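Local coordinates for farnesyltransferase, putative (Trypanosoma cruzi, PDB 3WCA), which probably catalyses the magnesium-dependent condensation of two farnesyl diphosphate molecules into squalene, the step that commits isoprenoids to sterol synthesis, at residues Trp222-Tyr230 with Lys245-Asp256. The protein carries 1 engineered substitution. Sequence-based numbering, arbitrary orientation.
Sequences WPREIWEKY and KAVECLNAMVAD
Lys245 and Tyr230 open this contact, in which the short helix 224-227 and its flanking turns pack onto one flank of helix 243-258 in the all-helical isoprenoid synthase fold. It lies away from the active site, the Trp222 side chain about 13 Å from the bound magnesium ion. The long, bent chain of Lys245 passes beside the tyrosine backbone, its CD 4.0 Å from Tyr230 CB, and NZ makes a weak hydrogen bond to Tyr230 O. A turn later, Glu248 lays CB 3.6 Å from Tyr230 CE1, while its carboxylate OE2 sits at the edge of the phenol, in the ring plane. The same ring spreads one face over the backbone around Glu248 C and Cys249 CA, a broad flat cover for a helix surface.

Cys249 is small enough for a place crowded by aromatic residues. Its CB rests 3.6 Å from Tyr230 CD2; with SG anti to the backbone N (chi1 178°), the sulfur meets the Trp222 indole edge at CZ3, 3.8 Å away, and touches Trp227 only at CB. Leu250 also touches Ile206 of helix 191-207, while its CA and CB come near Trp222 CH2. The compact methyl of Ala252 touches both Tyr230 OH and Ile226 CG2.

Met253 supplies a flexible thioether that can follow a flat ring: bent at chi2 and chi3, it folds over one indole face of Trp222, CE standing 3.5 Å from the five-membered ring centroid, 14° off its normal, in a CH-pi contact. SD also touches Pro223 CD and Ile226 CG2. The indole's NE1 bonds to Ile205 O. Farther along, Asp256 OD2 forms a salt bridge with Lys202, while its CB lies 4.3 Å from Ile226 CD1.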
ATOM      1  N   TRP A 222      -4.753  -6.564 -11.808  1.00 34.11           N
ATOM      2  CA  TRP A 222      -3.770  -7.494 -12.345  1.00 33.76           C
ATOM      3  C   TRP A 222      -3.532  -7.067 -13.804  1.00 34.83           C
ATOM      4  O   TRP A 222      -4.484  -6.855 -14.561  1.00 33.78           O
ATOM      5  CB  TRP A 222      -4.312  -8.925 -12.263  1.00 31.10           C
ATOM      6  CG  TRP A 222      -4.401  -9.470 -10.857  1.00 33.16           C
ATOM      7  CD1 TRP A 222      -4.511  -8.750  -9.694  1.00 32.91           C
ATOM      8  CD2 TRP A 222      -4.405 -10.852 -10.471  1.00 32.66           C
ATOM      9  NE1 TRP A 222      -4.583  -9.599  -8.611  1.00 32.59           N
ATOM     10  CE2 TRP A 222      -4.521 -10.895  -9.060  1.00 33.03           C
ATOM     11  CE3 TRP A 222      -4.324 -12.062 -11.181  1.00 31.46           C
ATOM     12  CZ2 TRP A 222      -4.556 -12.102  -8.343  1.00 31.91           C
ATOM     13  CZ3 TRP A 222      -4.360 -13.261 -10.470  1.00 31.71           C
ATOM     14  CH2 TRP A 222      -4.475 -13.269  -9.063  1.00 32.19           C
ATOM     15  N   PRO A 223      -2.260  -6.918 -14.209  1.00 34.22           N
ATOM     16  CA  PRO A 223      -1.925  -6.506 -15.577  1.00 34.70           C
ATOM     17  C   PRO A 223      -2.170  -7.567 -16.651  1.00 35.26           C
ATOM     18  O   PRO A 223      -1.802  -8.735 -16.488  1.00 34.33           O
ATOM     19  CB  PRO A 223      -0.453  -6.138 -15.465  1.00 33.19           C
ATOM     20  CG  PRO A 223       0.038  -7.154 -14.487  1.00 32.83           C
ATOM     21  CD  PRO A 223      -1.033  -7.123 -13.419  1.00 33.13           C
ATOM     22  N   ARG A 224      -2.794  -7.153 -17.748  1.00 36.47           N
ATOM     23  CA  ARG A 224      -3.066  -8.065 -18.852  1.00 39.05           C
ATOM     24  C   ARG A 224      -1.770  -8.767 -19.266  1.00 38.11           C
ATOM     25  O   ARG A 224      -1.752  -9.970 -19.506  1.00 38.86           O
ATOM     26  CB  ARG A 224      -3.640  -7.288 -20.042  1.00 41.86           C
ATOM     27  CG  ARG A 224      -3.815  -8.109 -21.316  1.00 43.30           C
ATOM     28  CD  ARG A 224      -4.271  -7.232 -22.473  1.00 45.01           C
ATOM     29  NE  ARG A 224      -5.630  -6.750 -22.268  1.00 47.98           N
ATOM     30  CZ  ARG A 224      -6.720  -7.474 -22.489  1.00 48.01           C
ATOM     31  NH1 ARG A 224      -6.607  -8.718 -22.934  1.00 48.82           N
ATOM     32  NH2 ARG A 224      -7.920  -6.960 -22.246  1.00 48.06           N
ATOM     33  N   GLU A 225      -0.681  -8.010 -19.336  1.00 37.80           N
ATOM     34  CA  GLU A 225       0.594  -8.586 -19.727  1.00 37.27           C
ATOM     35  C   GLU A 225       0.882  -9.865 -18.951  1.00 37.34           C
ATOM     36  O   GLU A 225       1.531 -10.770 -19.467  1.00 37.89           O
ATOM     37  CB  GLU A 225       1.738  -7.590 -19.511  1.00 35.92           C
ATOM     38  CG  GLU A 225       3.037  -8.035 -20.171  1.00 36.98           C
ATOM     39  CD  GLU A 225       4.214  -7.116 -19.885  1.00 37.91           C
ATOM     40  OE1 GLU A 225       4.005  -5.891 -19.770  1.00 40.71           O
ATOM     41  OE2 GLU A 225       5.355  -7.618 -19.792  1.00 39.87           O
ATOM     42  N   ILE A 226       0.396  -9.954 -17.718  1.00 35.97           N
ATOM     43  CA  ILE A 226       0.636 -11.150 -16.925  1.00 34.22           C
ATOM     44  C   ILE A 226      -0.491 -12.181 -17.035  1.00 34.88           C
ATOM     45  O   ILE A 226      -0.228 -13.370 -17.247  1.00 36.17           O
ATOM     46  CB  ILE A 226       0.887 -10.797 -15.420  1.00 34.08           C
ATOM     47  CG1 ILE A 226       2.230 -10.078 -15.285  1.00 33.53           C
ATOM     48  CG2 ILE A 226       0.873 -12.062 -14.558  1.00 32.19           C
ATOM     49  CD1 ILE A 226       2.630  -9.743 -13.851  1.00 33.96           C
ATOM     50  N   TRP A 227      -1.742 -11.753 -16.915  1.00 32.93           N
ATOM     51  CA  TRP A 227      -2.814 -12.731 -16.988  1.00 36.26           C
ATOM     52  C   TRP A 227      -3.170 -13.298 -18.366  1.00 38.67           C
ATOM     53  O   TRP A 227      -3.735 -14.394 -18.450  1.00 34.95           O
ATOM     54  CB  TRP A 227      -4.091 -12.218 -16.298  1.00 36.41           C
ATOM     55  CG  TRP A 227      -4.711 -10.942 -16.813  1.00 39.37           C
ATOM     56  CD1 TRP A 227      -4.663  -9.713 -16.217  1.00 41.37           C
ATOM     57  CD2 TRP A 227      -5.590 -10.803 -17.939  1.00 40.06           C
ATOM     58  NE1 TRP A 227      -5.462  -8.826 -16.890  1.00 39.79           N
ATOM     59  CE2 TRP A 227      -6.041  -9.467 -17.954  1.00 42.42           C
ATOM     60  CE3 TRP A 227      -6.039 -11.680 -18.936  1.00 42.77           C
ATOM     61  CZ2 TRP A 227      -6.930  -8.983 -18.928  1.00 43.19           C
ATOM     62  CZ3 TRP A 227      -6.922 -11.199 -19.905  1.00 43.16           C
ATOM     63  CH2 TRP A 227      -7.355  -9.861 -19.891  1.00 42.02           C
ATOM     64  N   GLU A 228      -2.831 -12.592 -19.443  1.00 40.76           N
ATOM     65  CA  GLU A 228      -3.177 -13.092 -20.776  1.00 44.75           C
ATOM     66  C   GLU A 228      -2.409 -14.355 -21.174  1.00 44.27           C
ATOM     67  O   GLU A 228      -2.671 -14.953 -22.221  1.00 46.28           O
ATOM     68  CB  GLU A 228      -2.993 -11.994 -21.829  1.00 45.17           C
ATOM     69  CG  GLU A 228      -1.562 -11.694 -22.246  1.00 47.87           C
ATOM     70  CD  GLU A 228      -1.508 -10.573 -23.273  1.00 49.70           C
ATOM     71  OE1 GLU A 228      -2.454 -10.466 -24.085  1.00 52.01           O
ATOM     72  OE2 GLU A 228      -0.526  -9.804 -23.280  1.00 53.69           O
ATOM     73  N   LYS A 229      -1.482 -14.763 -20.316  1.00 44.49           N
ATOM     74  CA  LYS A 229      -0.675 -15.955 -20.537  1.00 43.35           C
ATOM     75  C   LYS A 229      -1.385 -17.186 -19.978  1.00 44.42           C
ATOM     76  O   LYS A 229      -0.942 -18.321 -20.192  1.00 41.74           O
ATOM     77  CB  LYS A 229       0.677 -15.826 -19.829  1.00 45.43           C
ATOM     78  CG  LYS A 229       1.529 -14.629 -20.225  1.00 46.48           C
ATOM     79  CD  LYS A 229       2.890 -14.723 -19.530  1.00 49.08           C
ATOM     80  CE  LYS A 229       3.868 -13.650 -20.009  1.00 50.33           C
ATOM     81  NZ  LYS A 229       3.420 -12.274 -19.654  1.00 48.66           N
ATOM     82  N   TYR A 230      -2.482 -16.958 -19.258  1.00 42.25           N
ATOM     83  CA  TYR A 230      -3.229 -18.049 -18.640  1.00 41.88           C
ATOM     84  C   TYR A 230      -4.710 -18.020 -18.992  1.00 40.55           C
ATOM     85  O   TYR A 230      -5.415 -19.005 -18.809  1.00 42.83           O
ATOM     86  CB  TYR A 230      -3.070 -17.975 -17.113  1.00 39.90           C
ATOM     87  CG  TYR A 230      -1.636 -17.888 -16.669  1.00 38.47           C
ATOM     88  CD1 TYR A 230      -0.879 -19.040 -16.469  1.00 39.41           C
ATOM     89  CD2 TYR A 230      -1.013 -16.654 -16.503  1.00 36.94           C
ATOM     90  CE1 TYR A 230       0.465 -18.968 -16.117  1.00 38.82           C
ATOM     91  CE2 TYR A 230       0.336 -16.572 -16.153  1.00 35.21           C
ATOM     92  CZ  TYR A 230       1.067 -17.732 -15.964  1.00 37.27           C
ATOM     93  OH  TYR A 230       2.405 -17.661 -15.638  1.00 36.86           O
ATOM     94  N   LYS A 245      -5.312 -22.679 -14.054  1.00 37.28           N
ATOM     95  CA  LYS A 245      -4.769 -21.475 -14.670  1.00 35.68           C
ATOM     96  C   LYS A 245      -4.843 -20.291 -13.717  1.00 33.18           C
ATOM     97  O   LYS A 245      -3.969 -19.436 -13.722  1.00 31.95           O
ATOM     98  CB  LYS A 245      -5.525 -21.137 -15.960  1.00 39.56           C
ATOM     99  CG  LYS A 245      -5.177 -22.022 -17.159  1.00 41.22           C
ATOM    100  CD  LYS A 245      -3.687 -21.952 -17.481  1.00 44.48           C
ATOM    101  CE  LYS A 245      -3.355 -22.632 -18.802  1.00 47.13           C
ATOM    102  NZ  LYS A 245      -3.954 -21.904 -19.963  1.00 47.91           N
ATOM    103  N   ALA A 246      -5.886 -20.233 -12.899  1.00 31.30           N
ATOM    104  CA  ALA A 246      -6.012 -19.118 -11.961  1.00 32.64           C
ATOM    105  C   ALA A 246      -4.825 -19.164 -10.990  1.00 31.16           C
ATOM    106  O   ALA A 246      -4.143 -18.157 -10.776  1.00 30.37           O
ATOM    107  CB  ALA A 246      -7.344 -19.205 -11.200  1.00 27.23           C
ATOM    108  N   VAL A 247      -4.567 -20.348 -10.441  1.00 30.06           N
ATOM    109  CA  VAL A 247      -3.468 -20.530  -9.504  1.00 32.29           C
ATOM    110  C   VAL A 247      -2.105 -20.233 -10.118  1.00 33.84           C
ATOM    111  O   VAL A 247      -1.263 -19.629  -9.459  1.00 34.08           O
ATOM    112  CB  VAL A 247      -3.500 -21.953  -8.900  1.00 31.84           C
ATOM    113  CG1 VAL A 247      -2.185 -22.287  -8.212  1.00 33.40           C
ATOM    114  CG2 VAL A 247      -4.622 -22.028  -7.891  1.00 32.03           C
ATOM    115  N   GLU A 248      -1.884 -20.637 -11.370  1.00 34.05           N
ATOM    116  CA  GLU A 248      -0.605 -20.374 -12.028  1.00 33.84           C
ATOM    117  C   GLU A 248      -0.414 -18.875 -12.236  1.00 32.92           C
ATOM    118  O   GLU A 248       0.701 -18.360 -12.160  1.00 32.54           O
ATOM    119  CB  GLU A 248      -0.527 -21.090 -13.387  1.00 38.64           C
ATOM    120  CG  GLU A 248      -0.399 -22.614 -13.285  1.00 42.89           C
ATOM    121  CD  GLU A 248      -0.253 -23.310 -14.641  1.00 46.12           C
ATOM    122  OE1 GLU A 248      -0.086 -24.551 -14.637  1.00 49.13           O
ATOM    123  OE2 GLU A 248      -0.306 -22.636 -15.697  1.00 42.46           O
ATOM    124  N   CYS A 249      -1.505 -18.178 -12.519  1.00 31.04           N
ATOM    125  CA  CYS A 249      -1.431 -16.741 -12.725  1.00 31.26           C
ATOM    126  C   CYS A 249      -1.236 -16.073 -11.352  1.00 29.48           C
ATOM    127  O   CYS A 249      -0.448 -15.144 -11.214  1.00 31.07           O
ATOM    128  CB  CYS A 249      -2.706 -16.242 -13.394  1.00 27.79           C
ATOM    129  SG  CYS A 249      -2.725 -14.463 -13.627  1.00 29.87           S
ATOM    130  N   LEU A 250      -1.963 -16.557 -10.345  1.00 29.41           N
ATOM    131  CA  LEU A 250      -1.829 -16.051  -8.982  1.00 27.85           C
ATOM    132  C   LEU A 250      -0.364 -16.184  -8.586  1.00 30.94           C
ATOM    133  O   LEU A 250       0.226 -15.256  -8.019  1.00 31.89           O
ATOM    134  CB  LEU A 250      -2.685 -16.867  -8.012  1.00 25.96           C
ATOM    135  CG  LEU A 250      -2.305 -16.825  -6.517  1.00 26.80           C
ATOM    136  CD1 LEU A 250      -2.359 -15.388  -6.015  1.00 24.37           C
ATOM    137  CD2 LEU A 250      -3.266 -17.707  -5.699  1.00 21.03           C
ATOM    138  N   ASN A 251       0.237 -17.331  -8.902  1.00 29.60           N
ATOM    139  CA  ASN A 251       1.640 -17.542  -8.553  1.00 31.44           C
ATOM    140  C   ASN A 251       2.585 -16.610  -9.297  1.00 28.94           C
ATOM    141  O   ASN A 251       3.625 -16.227  -8.768  1.00 29.13           O
ATOM    142  CB  ASN A 251       2.042 -19.004  -8.780  1.00 29.12           C
ATOM    143  CG  ASN A 251       1.411 -19.927  -7.768  1.00 30.38           C
ATOM    144  OD1 ASN A 251       0.925 -19.470  -6.728  1.00 28.22           O
ATOM    145  ND2 ASN A 251       1.408 -21.229  -8.056  1.00 25.10           N
ATOM    146  N   ALA A 252       2.220 -16.242 -10.519  1.00 28.88           N
ATOM    147  CA  ALA A 252       3.047 -15.333 -11.311  1.00 28.60           C
ATOM    148  C   ALA A 252       2.936 -13.937 -10.713  1.00 27.53           C
ATOM    149  O   ALA A 252       3.865 -13.138 -10.801  1.00 27.60           O
ATOM    150  CB  ALA A 252       2.584 -15.312 -12.771  1.00 28.70           C
ATOM    151  N   MET A 253       1.797 -13.638 -10.105  1.00 27.12           N
ATOM    152  CA  MET A 253       1.634 -12.326  -9.498  1.00 27.87           C
ATOM    153  C   MET A 253       2.541 -12.253  -8.273  1.00 27.65           C
ATOM    154  O   MET A 253       3.246 -11.263  -8.067  1.00 26.17           O
ATOM    155  CB  MET A 253       0.181 -12.101  -9.105  1.00 27.70           C
ATOM    156  CG  MET A 253      -0.753 -11.940 -10.298  1.00 28.21           C
ATOM    157  SD  MET A 253      -0.547 -10.386 -11.225  1.00 29.27           S
ATOM    158  CE  MET A 253      -1.035  -9.186  -9.983  1.00 25.35           C
ATOM    159  N   VAL A 254       2.530 -13.322  -7.481  1.00 28.94           N
ATOM    160  CA  VAL A 254       3.357 -13.405  -6.286  1.00 26.67           C
ATOM    161  C   VAL A 254       4.825 -13.204  -6.682  1.00 28.21           C
ATOM    162  O   VAL A 254       5.534 -12.389  -6.082  1.00 25.06           O
ATOM    163  CB  VAL A 254       3.167 -14.764  -5.595  1.00 24.95           C
ATOM    164  CG1 VAL A 254       4.175 -14.937  -4.469  1.00 27.42           C
ATOM    165  CG2 VAL A 254       1.759 -14.851  -5.033  1.00 24.62           C
ATOM    166  N   ALA A 255       5.271 -13.938  -7.703  1.00 28.10           N
ATOM    167  CA  ALA A 255       6.648 -13.824  -8.185  1.00 28.02           C
ATOM    168  C   ALA A 255       6.959 -12.372  -8.506  1.00 26.63           C
ATOM    169  O   ALA A 255       8.048 -11.876  -8.234  1.00 26.43           O
ATOM    170  CB  ALA A 255       6.848 -14.683  -9.436  1.00 28.57           C
ATOM    171  N   ASP A 256       5.993 -11.681  -9.086  1.00 27.63           N
ATOM    172  CA  ASP A 256       6.212 -10.289  -9.427  1.00 29.41           C
ATOM    173  C   ASP A 256       6.397  -9.423  -8.169  1.00 28.29           C
ATOM    174  O   ASP A 256       7.236  -8.520  -8.141  1.00 27.90           O
ATOM    175  CB  ASP A 256       5.051  -9.768 -10.248  1.00 32.63           C
ATOM    176  CG  ASP A 256       5.185  -8.298 -10.558  1.00 35.98           C
ATOM    177  OD1 ASP A 256       6.041  -7.957 -11.397  1.00 36.68           O
ATOM    178  OD2 ASP A 256       4.444  -7.488  -9.954  1.00 36.14           O
TER